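Local coordinates for microcin B17-processing protein McbD (Escherichia coli str. K-12 substr. MG1655, PDB 6GRH) that is needed to convert the inactive microcin B17 precursor into the active peptide, and belongs to the YcaO family of ATP-dependent cyclodehydratases, at residues P125-A130 against D138-Y143; L131-A136 against P144-C149; R24-F29 against D199-A204; K240-L245 against V260-S265. The protein carries 1 engineered substitution. All coordinates share one frame; numbering follows the deposited sequence. Where two conformers were deposited one is given.

Contact 1. Residues P125-A130 against D138-Y143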
loop_
_atom_site.group_PDB
_atom_site.type_symbol
_atom_site.label_atom_id
_atom_site.label_comp_id
_atom_site.label_asym_id
_atom_site.label_seq_id
_atom_site.Cartn_x
_atom_site.Cartn_y
_atom_site.Cartn_z
ATOM N N PRO E 125 -33.012 29.264 -37.119
ATOM C CA PRO E 125 -31.841 30.134 -37.174
ATOM C C PRO E 125 -30.804 29.800 -36.132
ATOM O O PRO E 125 -31.122 29.700 -34.947
ATOM C CB PRO E 125 -32.421 31.526 -36.922
ATOM C CG PRO E 125 -33.794 31.430 -37.463
ATOM C CD PRO E 125 -34.252 30.066 -37.030
ATOM N N ALA E 126 -29.568 29.647 -36.597
ATOM C CA ALA E 126 -28.437 29.344 -35.740
ATOM C C ALA E 126 -28.156 30.450 -34.724
ATOM O O ALA E 126 -27.676 30.158 -33.604
ATOM C CB ALA E 126 -27.198 29.093 -36.589
ATOM N N VAL E 127 -28.466 31.700 -35.090
ATOM C CA VAL E 127 -28.220 32.848 -34.214
ATOM C C VAL E 127 -28.920 32.739 -32.836
ATOM O O VAL E 127 -28.459 33.308 -31.844
ATOM C CB VAL E 127 -28.605 34.159 -34.914
ATOM C CG1 VAL E 127 -30.127 34.321 -34.999
ATOM C CG2 VAL E 127 -27.941 35.355 -34.236
ATOM N N ILE E 128 -30.030 32.012 -32.789
ATOM C CA ILE E 128 -30.745 31.787 -31.533
ATOM C C ILE E 128 -30.016 30.788 -30.597
ATOM O O ILE E 128 -30.129 30.890 -29.379
ATOM C CB ILE E 128 -32.201 31.337 -31.807
ATOM C CG1 ILE E 128 -32.904 32.412 -32.645
ATOM C CG2 ILE E 128 -32.969 31.121 -30.503
ATOM C CD1 ILE E 128 -34.204 31.959 -33.259
ATOM N N ILE E 129 -29.262 29.864 -31.183
ATOM C CA ILE E 129 -28.706 28.714 -30.476
ATOM C C ILE E 129 -27.245 28.861 -30.062
ATOM O O ILE E 129 -26.876 28.487 -28.953
ATOM C CB ILE E 129 -28.903 27.455 -31.338
ATOM C CG1 ILE E 129 -30.160 26.753 -30.844
ATOM C CG2 ILE E 129 -27.702 26.529 -31.254
ATOM C CD1 ILE E 129 -31.127 26.350 -31.930
ATOM N N ALA E 130 -26.425 29.411 -30.950
ATOM C CA ALA E 130 -24.993 29.555 -30.702
ATOM C C ALA E 130 -24.720 30.748 -29.760
ATOM O O ALA E 130 -25.203 31.836 -30.015
ATOM C CB ALA E 130 -24.290 29.754 -32.036
ATOM N N ASP E 138 -23.174 37.431 -38.861
ATOM C CA ASP E 138 -23.917 38.267 -39.831
ATOM C C ASP E 138 -25.440 38.336 -39.553
ATOM O O ASP E 138 -26.140 39.161 -40.153
ATOM C CB ASP E 138 -23.672 37.783 -41.267
ATOM C CG ASP E 138 -22.210 37.909 -41.684
ATOM O OD1 ASP E 138 -21.696 39.039 -41.713
ATOM O OD2 ASP E 138 -21.565 36.872 -41.946
ATOM N N ASP E 139 -25.928 37.476 -38.648
ATOM C CA ASP E 139 -27.324 37.453 -38.212
ATOM C C ASP E 139 -27.550 38.172 -36.875
ATOM O O ASP E 139 -28.690 38.287 -36.431
ATOM C CB ASP E 139 -27.792 35.999 -38.076
ATOM C CG ASP E 139 -27.572 35.174 -39.349
ATOM O OD1 ASP E 139 -27.387 35.761 -40.444
ATOM O OD2 ASP E 139 -27.575 33.924 -39.244
ATOM N N LEU E 140 -26.489 38.663 -36.233
ATOM C CA LEU E 140 -26.640 39.225 -34.878
ATOM C C LEU E 140 -27.462 40.517 -34.812
ATOM O O LEU E 140 -28.113 40.792 -33.794
ATOM C CB LEU E 140 -25.275 39.416 -34.200
ATOM C CG LEU E 140 -24.576 38.141 -33.705
ATOM C CD1 LEU E 140 -23.147 38.490 -33.291
ATOM C CD2 LEU E 140 -25.315 37.454 -32.555
ATOM N N LYS E 141 -27.466 41.281 -35.899
ATOM C CA LYS E 141 -28.309 42.466 -35.990
ATOM C C LYS E 141 -29.798 42.119 -35.772
ATOM O O LYS E 141 -30.545 42.937 -35.237
ATOM C CB LYS E 141 -28.068 43.250 -37.312
ATOM C CG LYS E 141 -28.326 42.470 -38.609
ATOM C CD LYS E 141 -28.009 43.276 -39.874
ATOM N N PHE E 142 -30.200 40.903 -36.157
ATOM C CA PHE E 142 -31.579 40.428 -36.002
ATOM C C PHE E 142 -31.896 39.916 -34.600
ATOM O O PHE E 142 -33.055 39.862 -34.213
ATOM C CB PHE E 142 -31.874 39.309 -37.021
ATOM C CG PHE E 142 -31.840 39.776 -38.450
ATOM C CD1 PHE E 142 -32.980 40.304 -39.048
ATOM C CD2 PHE E 142 -30.673 39.702 -39.195
ATOM C CE1 PHE E 142 -32.949 40.762 -40.368
ATOM C CE2 PHE E 142 -30.633 40.159 -40.513
ATOM C CZ PHE E 142 -31.767 40.690 -41.099
ATOM N N TYR E 143 -30.867 39.513 -33.862
ATOM C CA TYR E 143 -31.042 38.776 -32.610
ATOM C C TYR E 143 -29.762 38.905 -31.792
ATOM O O TYR E 143 -28.958 37.972 -31.750
ATOM C CB TYR E 143 -31.390 37.311 -32.904
ATOM C CG TYR E 143 -31.837 36.531 -31.692
ATOM C CD1 TYR E 143 -33.137 36.614 -31.225
ATOM C CD2 TYR E 143 -30.950 35.708 -31.000
ATOM C CE1 TYR E 143 -33.550 35.894 -30.103
ATOM C CE2 TYR E 143 -31.349 35.001 -29.880
ATOM C CZ TYR E 143 -32.646 35.080 -29.436
ATOM O OH TYR E 143 -32.999 34.372 -28.321
HETATM O O HOH W 1 -29.132 32.380 -37.771
HETATM O O HOH W 2 -30.984 32.629 -27.408
#

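Contact 2. Residues L131-A136 against P144-C149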
loop_
_atom_site.group_PDB
_atom_site.type_symbol
_atom_site.label_atom_id
_atom_site.label_comp_id
_atom_site.label_asym_id
_atom_site.label_seq_id
_atom_site.Cartn_x
_atom_site.Cartn_y
_atom_site.Cartn_z
ATOM N N LEU E 131 -23.958 30.549 -28.689
ATOM C CA LEU E 131 -23.735 31.642 -27.739
ATOM C C LEU E 131 -22.518 32.506 -28.093
ATOM O O LEU E 131 -22.468 33.688 -27.714
ATOM C CB LEU E 131 -23.709 31.115 -26.307
ATOM C CG LEU E 131 -25.134 30.959 -25.744
ATOM C CD1 LEU E 131 -26.210 31.214 -26.787
ATOM C CD2 LEU E 131 -25.313 29.585 -25.148
ATOM N N ASP E 132 -21.599 31.967 -28.897
ATOM C CA ASP E 132 -20.429 32.745 -29.341
ATOM C C ASP E 132 -20.813 33.787 -30.409
ATOM O O ASP E 132 -21.890 33.712 -30.994
ATOM C CB ASP E 132 -19.370 31.811 -29.915
ATOM C CG ASP E 132 -19.779 31.235 -31.251
ATOM O OD1 ASP E 132 -20.674 30.354 -31.276
ATOM O OD2 ASP E 132 -19.245 31.693 -32.288
ATOM N N ASN E 133 -19.924 34.735 -30.690
ATOM C CA ASN E 133 -20.259 35.829 -31.635
ATOM C C ASN E 133 -19.761 35.609 -33.057
ATOM O O ASN E 133 -19.938 36.478 -33.898
ATOM C CB ASN E 133 -19.787 37.182 -31.084
ATOM C CG ASN E 133 -20.495 37.549 -29.791
ATOM O OD1 ASN E 133 -21.601 37.075 -29.516
ATOM N ND2 ASN E 133 -19.865 38.388 -28.988
ATOM N N ILE E 134 -19.193 34.435 -33.323
ATOM C CA ILE E 134 -18.615 34.089 -34.614
ATOM C C ILE E 134 -19.541 33.230 -35.471
ATOM O O ILE E 134 -19.647 33.435 -36.677
ATOM C CB ILE E 134 -17.248 33.375 -34.393
ATOM C CG1 ILE E 134 -16.267 34.377 -33.751
ATOM C CG2 ILE E 134 -16.690 32.849 -35.715
ATOM C CD1 ILE E 134 -15.053 33.785 -33.081
ATOM N N THR E 135 -20.192 32.257 -34.843
ATOM C CA THR E 135 -20.974 31.249 -35.549
ATOM C C THR E 135 -21.987 31.870 -36.513
ATOM O O THR E 135 -22.020 31.501 -37.680
ATOM C CB THR E 135 -21.660 30.324 -34.539
ATOM O OG1 THR E 135 -20.646 29.717 -33.733
ATOM C CG2 THR E 135 -22.448 29.255 -35.236
ATOM N N ALA E 136 -22.764 32.840 -36.030
ATOM C CA ALA E 136 -23.786 33.493 -36.840
ATOM C C ALA E 136 -23.655 35.006 -36.750
ATOM O O ALA E 136 -24.655 35.721 -36.669
ATOM C CB ALA E 136 -25.180 33.024 -36.389
ATOM N N PRO E 144 -29.561 40.077 -31.161
ATOM C CA PRO E 144 -28.269 40.352 -30.524
ATOM C C PRO E 144 -28.094 39.730 -29.149
ATOM O O PRO E 144 -26.948 39.515 -28.745
ATOM C CB PRO E 144 -28.238 41.889 -30.428
ATOM C CG PRO E 144 -29.673 42.297 -30.372
ATOM C CD PRO E 144 -30.426 41.278 -31.191
ATOM N N ASP E 145 -29.195 39.464 -28.448
ATOM C CA ASP E 145 -29.171 38.897 -27.095
ATOM C C ASP E 145 -29.531 37.407 -27.099
ATOM O O ASP E 145 -30.630 37.032 -27.482
ATOM C CB ASP E 145 -30.114 39.683 -26.175
ATOM C CG ASP E 145 -29.734 41.157 -26.075
ATOM O OD1 ASP E 145 -28.559 41.465 -25.824
ATOM O OD2 ASP E 145 -30.590 42.032 -26.279
ATOM N N ARG E 146 -28.574 36.568 -26.696
ATOM C CA ARG E 146 -28.704 35.112 -26.653
ATOM C C ARG E 146 -28.476 34.602 -25.226
ATOM O O ARG E 146 -27.778 35.236 -24.432
ATOM C CB ARG E 146 -27.601 34.462 -27.501
ATOM C CG ARG E 146 -27.723 34.507 -29.018
ATOM C CD ARG E 146 -27.349 35.812 -29.679
ATOM N NE ARG E 146 -26.248 36.522 -29.041
ATOM C CZ ARG E 146 -24.947 36.257 -29.180
ATOM N NH1 ARG E 146 -24.509 35.246 -29.938
ATOM N NH2 ARG E 146 -24.066 37.017 -28.527
ATOM N N ASP E 147 -29.017 33.429 -24.925
ATOM C CA ASP E 147 -28.730 32.732 -23.669
ATOM C C ASP E 147 -29.043 31.256 -23.788
ATOM O O ASP E 147 -29.430 30.796 -24.869
ATOM C CB ASP E 147 -29.440 33.402 -22.476
ATOM C CG ASP E 147 -30.960 33.200 -22.464
ATOM O OD1 ASP E 147 -31.493 32.251 -23.090
ATOM O OD2 ASP E 147 -31.609 34.034 -21.799
ATOM N N THR E 148 -28.883 30.518 -22.687
ATOM C CA THR E 148 -28.973 29.070 -22.708
ATOM C C THR E 148 -30.331 28.503 -22.264
ATOM O O THR E 148 -30.394 27.329 -21.903
ATOM C CB THR E 148 -27.896 28.447 -21.785
ATOM O OG1 THR E 148 -28.101 28.909 -20.441
ATOM C CG2 THR E 148 -26.523 28.796 -22.236
ATOM N N CYS E 149 -31.398 29.304 -22.282
ATOM C CA CYS E 149 -32.743 28.798 -21.921
ATOM C C CYS E 149 -33.140 27.613 -22.776
ATOM O O CYS E 149 -32.978 27.637 -23.993
ATOM C CB CYS E 149 -33.825 29.859 -22.090
ATOM S SG CYS E 149 -33.683 31.161 -20.862
#

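Contact 3. Residues R24-F29 against D199-A204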
loop_
_atom_site.group_PDB
_atom_site.type_symbol
_atom_site.label_atom_id
_atom_site.label_comp_id
_atom_site.label_asym_id
_atom_site.label_seq_id
_atom_site.Cartn_x
_atom_site.Cartn_y
_atom_site.Cartn_z
ATOM N N ARG E 24 -21.858 15.495 6.554
ATOM C CA ARG E 24 -22.351 14.431 5.691
ATOM C C ARG E 24 -23.758 14.720 5.157
ATOM O O ARG E 24 -24.130 14.210 4.099
ATOM C CB ARG E 24 -22.319 13.063 6.392
ATOM C CG ARG E 24 -23.390 12.848 7.432
ATOM C CD ARG E 24 -23.253 11.509 8.125
ATOM N NE ARG E 24 -24.464 11.220 8.873
ATOM C CZ ARG E 24 -25.560 10.655 8.360
ATOM N NH1 ARG E 24 -25.607 10.252 7.091
ATOM N NH2 ARG E 24 -26.611 10.455 9.138
ATOM N N ASN E 25 -24.495 15.549 5.885
ATOM C CA ASN E 25 -25.810 15.997 5.468
ATOM C C ASN E 25 -25.893 17.212 4.564
ATOM O O ASN E 25 -26.986 17.613 4.220
ATOM C CB ASN E 25 -26.699 16.173 6.710
ATOM C CG ASN E 25 -26.979 14.857 7.382
ATOM O OD1 ASN E 25 -27.317 13.895 6.697
ATOM N ND2 ASN E 25 -26.792 14.782 8.697
ATOM N N MET E 26 -24.778 17.816 4.164
ATOM C CA MET E 26 -24.856 18.866 3.160
ATOM C C MET E 26 -24.728 18.214 1.789
ATOM O O MET E 26 -24.166 17.119 1.674
ATOM C CB MET E 26 -23.819 19.958 3.383
ATOM C CG MET E 26 -24.212 20.959 4.491
ATOM S SD MET E 26 -25.620 22.021 4.065
ATOM C CE MET E 26 -25.683 23.226 5.405
ATOM N N PRO E 27 -25.274 18.862 0.745
ATOM C CA PRO E 27 -25.119 18.322 -0.611
ATOM C C PRO E 27 -23.659 18.345 -1.045
ATOM O O PRO E 27 -22.880 19.119 -0.540
ATOM C CB PRO E 27 -25.969 19.240 -1.490
ATOM C CG PRO E 27 -26.421 20.365 -0.648
ATOM C CD PRO E 27 -26.115 20.070 0.790
ATOM N N THR E 28 -23.315 17.440 -1.941
ATOM C CA THR E 28 -22.024 17.410 -2.563
ATOM C C THR E 28 -22.051 18.432 -3.684
ATOM O O THR E 28 -23.057 18.552 -4.383
ATOM C CB THR E 28 -21.749 16.005 -3.133
ATOM O OG1 THR E 28 -21.616 15.082 -2.051
ATOM C CG2 THR E 28 -20.468 15.947 -3.982
ATOM N N PHE E 29 -20.914 19.107 -3.875
ATOM C CA PHE E 29 -20.721 20.097 -4.899
ATOM C C PHE E 29 -19.566 19.634 -5.768
ATOM O O PHE E 29 -18.490 19.300 -5.243
ATOM C CB PHE E 29 -20.370 21.415 -4.232
ATOM C CG PHE E 29 -20.095 22.539 -5.198
ATOM C CD1 PHE E 29 -21.146 23.287 -5.759
ATOM C CD2 PHE E 29 -18.783 22.874 -5.543
ATOM C CE1 PHE E 29 -20.880 24.327 -6.649
ATOM C CE2 PHE E 29 -18.516 23.927 -6.413
ATOM C CZ PHE E 29 -19.562 24.656 -6.964
ATOM N N ASP E 199 -33.688 19.479 4.260
ATOM C CA ASP E 199 -34.027 20.043 5.564
ATOM C C ASP E 199 -32.853 20.751 6.232
ATOM O O ASP E 199 -33.038 21.755 6.887
ATOM C CB ASP E 199 -34.603 18.950 6.468
ATOM C CG ASP E 199 -35.938 18.405 5.936
ATOM O OD1 ASP E 199 -36.630 19.127 5.180
ATOM O OD2 ASP E 199 -36.292 17.253 6.240
ATOM N N GLU E 200 -31.651 20.227 6.040
ATOM C CA GLU E 200 -30.422 20.874 6.513
ATOM C C GLU E 200 -30.256 22.284 5.889
ATOM O O GLU E 200 -29.993 23.254 6.604
ATOM C CB GLU E 200 -29.222 19.995 6.166
ATOM C CG GLU E 200 -27.928 20.363 6.865
ATOM C CD GLU E 200 -27.703 19.632 8.176
ATOM O OE1 GLU E 200 -28.626 18.969 8.723
ATOM O OE2 GLU E 200 -26.568 19.752 8.675
ATOM N N ILE E 201 -30.422 22.383 4.568
ATOM C CA ILE E 201 -30.383 23.679 3.879
ATOM C C ILE E 201 -31.512 24.585 4.375
ATOM O O ILE E 201 -31.263 25.723 4.750
ATOM C CB ILE E 201 -30.460 23.548 2.333
ATOM C CG1 ILE E 201 -29.238 22.820 1.786
ATOM C CG2 ILE E 201 -30.595 24.921 1.663
ATOM C CD1 ILE E 201 -29.480 22.217 0.418
ATOM N N LEU E 202 -32.746 24.090 4.407
ATOM C CA LEU E 202 -33.863 24.940 4.822
ATOM C C LEU E 202 -33.662 25.477 6.245
ATOM O O LEU E 202 -33.868 26.669 6.485
ATOM C CB LEU E 202 -35.222 24.223 4.687
ATOM C CG LEU E 202 -35.651 23.954 3.239
ATOM C CD1 LEU E 202 -36.752 22.907 3.204
ATOM C CD2 LEU E 202 -36.104 25.229 2.542
ATOM N N LEU E 203 -33.224 24.619 7.175
ATOM C CA LEU E 203 -32.988 25.072 8.555
ATOM C C LEU E 203 -31.888 26.159 8.618
ATOM O O LEU E 203 -32.036 27.169 9.290
ATOM C CB LEU E 203 -32.617 23.890 9.459
ATOM C CG LEU E 203 -32.634 24.204 10.957
ATOM C CD1 LEU E 203 -34.012 24.633 11.411
ATOM C CD2 LEU E 203 -32.160 23.002 11.765
ATOM N N ALA E 204 -30.792 25.929 7.908
ATOM C CA ALA E 204 -29.697 26.894 7.873
ATOM C C ALA E 204 -30.165 28.247 7.319
ATOM O O ALA E 204 -29.851 29.289 7.900
ATOM C CB ALA E 204 -28.540 26.348 7.057
HETATM O O HOH W 3 -25.728 17.269 9.693
#

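Contact 4. Residues K240-L245 against V260-S265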
loop_
_atom_site.group_PDB
_atom_site.type_symbol
_atom_site.label_atom_id
_atom_site.label_comp_id
_atom_site.label_asym_id
_atom_site.label_seq_id
_atom_site.Cartn_x
_atom_site.Cartn_y
_atom_site.Cartn_z
ATOM N N LYS E 240 -27.105 38.432 0.743
ATOM C CA LYS E 240 -28.297 39.107 1.207
ATOM C C LYS E 240 -29.553 38.556 0.530
ATOM O O LYS E 240 -30.663 38.750 1.039
ATOM C CB LYS E 240 -28.198 40.605 0.906
ATOM C CG LYS E 240 -26.891 41.277 1.329
ATOM C CD LYS E 240 -26.611 41.118 2.812
ATOM C CE LYS E 240 -25.409 41.956 3.219
ATOM N NZ LYS E 240 -25.099 41.806 4.658
ATOM N N TYR E 241 -29.369 37.910 -0.621
ATOM C CA TYR E 241 -30.458 37.437 -1.462
ATOM C C TYR E 241 -29.988 36.241 -2.268
ATOM O O TYR E 241 -28.861 36.233 -2.764
ATOM C CB TYR E 241 -30.946 38.553 -2.415
ATOM C CG TYR E 241 -31.801 38.091 -3.585
ATOM C CD1 TYR E 241 -33.133 37.740 -3.403
ATOM C CD2 TYR E 241 -31.275 38.005 -4.868
ATOM C CE1 TYR E 241 -33.922 37.312 -4.464
ATOM C CE2 TYR E 241 -32.046 37.572 -5.936
ATOM C CZ TYR E 241 -33.378 37.218 -5.732
ATOM O OH TYR E 241 -34.165 36.779 -6.803
ATOM N N SER E 242 -30.857 35.242 -2.421
ATOM C CA SER E 242 -30.598 34.175 -3.386
ATOM C C SER E 242 -31.900 33.546 -3.825
ATOM O O SER E 242 -32.961 33.819 -3.259
ATOM C CB SER E 242 -29.645 33.123 -2.797
ATOM O OG SER E 242 -29.165 32.289 -3.826
ATOM N N THR E 243 -31.824 32.716 -4.851
ATOM C CA THR E 243 -33.023 32.112 -5.400
ATOM C C THR E 243 -32.700 30.782 -6.024
ATOM O O THR E 243 -31.564 30.527 -6.389
ATOM C CB THR E 243 -33.733 33.049 -6.423
ATOM O OG1 THR E 243 -34.913 32.417 -6.944
ATOM C CG2 THR E 243 -32.842 33.408 -7.575
ATOM N N GLY E 244 -33.706 29.929 -6.093
ATOM C CA GLY E 244 -33.616 28.654 -6.775
ATOM C C GLY E 244 -34.924 28.370 -7.475
ATOM O O GLY E 244 -35.990 28.825 -7.045
ATOM N N LEU E 245 -34.838 27.618 -8.557
ATOM C CA LEU E 245 -35.990 27.308 -9.367
ATOM C C LEU E 245 -35.839 25.918 -9.957
ATOM O O LEU E 245 -34.766 25.557 -10.452
ATOM C CB LEU E 245 -36.109 28.320 -10.495
ATOM C CG LEU E 245 -37.230 28.121 -11.521
ATOM C CD1 LEU E 245 -38.607 28.236 -10.877
ATOM C CD2 LEU E 245 -37.068 29.166 -12.603
ATOM N N VAL E 260 -31.911 23.014 -3.580
ATOM C CA VAL E 260 -30.500 22.713 -3.869
ATOM C C VAL E 260 -29.948 23.699 -4.906
ATOM O O VAL E 260 -28.777 24.097 -4.826
ATOM C CB VAL E 260 -30.293 21.250 -4.318
ATOM C CG1 VAL E 260 -28.844 21.007 -4.698
ATOM C CG2 VAL E 260 -30.677 20.302 -3.206
ATOM N N GLU E 261 -30.770 24.090 -5.876
ATOM C CA GLU E 261 -30.387 25.158 -6.816
ATOM C C GLU E 261 -30.098 26.464 -6.072
ATOM O O GLU E 261 -29.104 27.119 -6.355
ATOM C CB GLU E 261 -31.471 25.391 -7.869
ATOM C CG GLU E 261 -31.629 24.249 -8.871
ATOM C CD GLU E 261 -30.636 24.297 -10.023
ATOM O OE1 GLU E 261 -30.153 25.401 -10.387
ATOM O OE2 GLU E 261 -30.353 23.221 -10.589
ATOM N N LEU E 262 -30.939 26.822 -5.111
ATOM C CA LEU E 262 -30.663 27.990 -4.279
ATOM C C LEU E 262 -29.322 27.866 -3.533
ATOM O O LEU E 262 -28.488 28.750 -3.610
ATOM C CB LEU E 262 -31.817 28.262 -3.312
ATOM C CG LEU E 262 -31.783 29.598 -2.557
ATOM C CD1 LEU E 262 -33.187 30.050 -2.134
ATOM C CD2 LEU E 262 -30.847 29.549 -1.344
ATOM N N TRP E 263 -29.126 26.765 -2.818
ATOM C CA TRP E 263 -27.876 26.537 -2.103
ATOM C C TRP E 263 -26.649 26.645 -3.024
ATOM O O TRP E 263 -25.647 27.276 -2.681
ATOM C CB TRP E 263 -27.894 25.170 -1.432
ATOM C CG TRP E 263 -26.644 24.919 -0.685
ATOM C CD1 TRP E 263 -26.319 25.389 0.537
ATOM C CD2 TRP E 263 -25.528 24.176 -1.149
ATOM N NE1 TRP E 263 -25.050 24.970 0.879
ATOM C CE2 TRP E 263 -24.548 24.219 -0.141
ATOM C CE3 TRP E 263 -25.261 23.479 -2.330
ATOM C CZ2 TRP E 263 -23.314 23.572 -0.257
ATOM C CZ3 TRP E 263 -24.025 22.832 -2.463
ATOM C CH2 TRP E 263 -23.067 22.883 -1.425
ATOM N N GLN E 264 -26.745 26.029 -4.196
ATOM C CA GLN E 264 -25.695 26.138 -5.192
ATOM C C GLN E 264 -25.371 27.591 -5.558
ATOM O O GLN E 264 -24.206 27.975 -5.558
ATOM C CB GLN E 264 -26.041 25.316 -6.443
ATOM C CG GLN E 264 -24.863 25.280 -7.404
ATOM C CD GLN E 264 -25.068 24.431 -8.647
ATOM O OE1 GLN E 264 -24.098 23.903 -9.190
ATOM N NE2 GLN E 264 -26.302 24.329 -9.126
ATOM N N SER E 265 -26.380 28.415 -5.851
ATOM C CA SER E 265 -26.109 29.820 -6.200
ATOM C C SER E 265 -25.606 30.580 -5.005
ATOM O O SER E 265 -24.741 31.395 -5.134
ATOM C CB SER E 265 -27.355 30.516 -6.737
ATOM O OG SER E 265 -27.751 29.872 -7.931
HETATM O O HOH W 4 -30.412 29.595 -8.852
HETATM O O HOH W 5 -32.177 28.021 -9.957
#

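Contact 1. Residues P125-A130 against D138-Y143
Val127 and Ile128 meet Asp139, Leu140 and Tyr143 inside one long connection of the YcaO fold, the loop that runs from strand 121-125 to strand 151-154. Both segments curl through short turns, and the chain folds back so that the two turns face each other.

The apolar contacts centre on Val127. Its two methyls divide the work. CG1 lies against Tyr143 CB, while CG2 reaches Leu140 CD2 at 3.8 Å. The CB of Val127 also packs on Asp139 CB at 3.7 Å.

One aromatic contact joins the turns. Ile128 CG1 sits almost squarely over a face of the Tyr143 ring, 4.0 Å from its centroid and 8° off the normal, a CH-pi interaction. Tyr143 holds CG anti to its backbone N (chi1 -169°), which carries the ring across Ile128 at about a right angle. Phe88 and Phe92 of helix 82-95 pack on Ile128 as well.

The polar links all pass through water; no direct hydrogen bond crosses. One water accepts from Val127 N and donates to Asp139 OD2 at 2.6 Å. The same carboxylate is bonded to His106 and to the backbone N of Lys109 of the same chain, which tie the turn to the start of strand 108-115. A second water lies in the plane of the Tyr143 ring, at its edge. It is 2.8 Å from both Tyr143 OH and Ile128 O and links the two.

Contact 2. Residues L131-A136 against P144-C149
Arg146 reaches across to the 131-136 segment and grips it with two hydrogen bonds. NH2 donates to Asn133 OD1 at 2.7 Å; the nitrogen lies in the amide carbonyl plane, with a C=O...N angle of 157°. The amide and guanidinium planes are turned 35° from each other. NH1 donates to Asp132 O at 3.2 Å. That oxygen lies in the guanidinium plane, but NH1 stands well above the carbonyl plane. Beside these bonds, Leu131 CD1 packs on Arg146 CB at 3.6 Å, in one of the two conformers of Leu131.

Bends at chi2 and chi3 fold the arginine chain back. NE then makes a weak bond to Pro144 O in its own segment. These bonds join the two limbs of an irregular loop in the YcaO fold, between strands 121-125 and 151-154.

Further out, Asp132 holds the turn that presents Asn133. Its OD2 accepts from Ile134 N and Thr135 N, an Asx turn and an Asx motif, both from the same face. Thr135 OG1 donates to its OD1 at 2.5 Å and is also bonded to Lys206 of the McbB chain. On the opposing limb, Asp147 OD1 accepts from Cys149 N at 3.1 Å in another Asx turn, while its OD2 is held by Tyr286 and Met366 N.

Contact 3. Residues R24-F29 against D199-A204
Glu200 and Ile201 of helix 196-208 pack against Asn25, Met26 and Pro27, the loop that leads into strand 28-33. That strand belongs to the four-stranded antiparallel sheet at the N-terminal end of the chain, so the contact joins this sheet to helix 196-208 of this YcaO protein.

Glu200 comes first along the helix. Its chain leaves CB pointing CG directly away from the backbone N (chi1 -166°), and a bend at chi2 turns the carboxylate over Asn25. Glu200 CD lies 3.9 Å from Asn25 CB. The CB of Glu200 sits 3.8 Å from Asn25 O, a buried carbonyl oxygen for which the model contains no polar partner. Met26 crosses the glutamate at about a right angle, and its CE touches Glu200 CG at 3.9 Å. The carboxylate is well supplied with partners. OE2 accepts from Asn23 and forms a salt bridge with Arg63 of an McbC chain. Its position also places this helix at a subunit interface. A water completes the polar link between the segments. It accepts from Asn25 ND2 at 2.9 Å and donates to Glu200 OE2 at 2.8 Å.

Ile201 follows and turns to the other end of the loop. Its CG1 lies 4.3 Å from Met26 SD, and its CD1 rests on Pro27 CG at 3.7 Å.

Contact 4. Residues K240-L245 against V260-S265
Ser242 meets Leu262 where strand 241-248 lies on helix 251-275. The strand is an outermost one of a mixed sheet in the YcaO fold. It runs into the helix that packs back on it, a beta-alpha unit. The segments run at 141° to each other, with axes only 5.9 Å apart.

Ser242 CB touches Leu262 CD2 at 4.0 Å. Its OG lies near Ser265 CB.

Thr243 turns its side chain away from the helix, where OG1 bonds to Thr228 O of the next strand. Its carbonyl faces the helix instead. Thr243 O receives a CA-H...O contact from Leu262 CA at 3.4 Å. A water also donates to this oxygen and lies 2.8 Å from Ser265 OG. Leu262 CD1 reaches Thr243 CA, and the leucine packs on Thr228 and Tyr230 of strand 224-231.

Gly244 allows the close approach. It has no side chain, and its CA comes within 3.6 Å of Leu262 N.

Leu245 takes part through its backbone. Glu261 CG touches Leu245 O at 3.7 Å. A water accepts from Leu245 N at 3.0 Å and donates a weak bond to Glu261 OE1.

The four contacts form two groups on opposite sides of the chain's centre. Contacts 1 and 2 share the loop between strands 121-125 and 151-154. Their segments alternate along the chain, their centres are 7 Å apart, and Arg146 packs on Val127 and Leu140. Contacts 3 and 4 have centres 13 Å apart and meet at Trp263 of helix 251-275, which touches Pro27 and Ile201. This helix therefore connects the N-terminal sheet, helix 196-208 and strand 241-248. Contact 3 closes a long loop of chain that encloses contacts 1 and 2; contact 4 follows. Contacts 2 and 3 also border partner subunits, McbB at contact 2 and both McbB and McbC at contact 3.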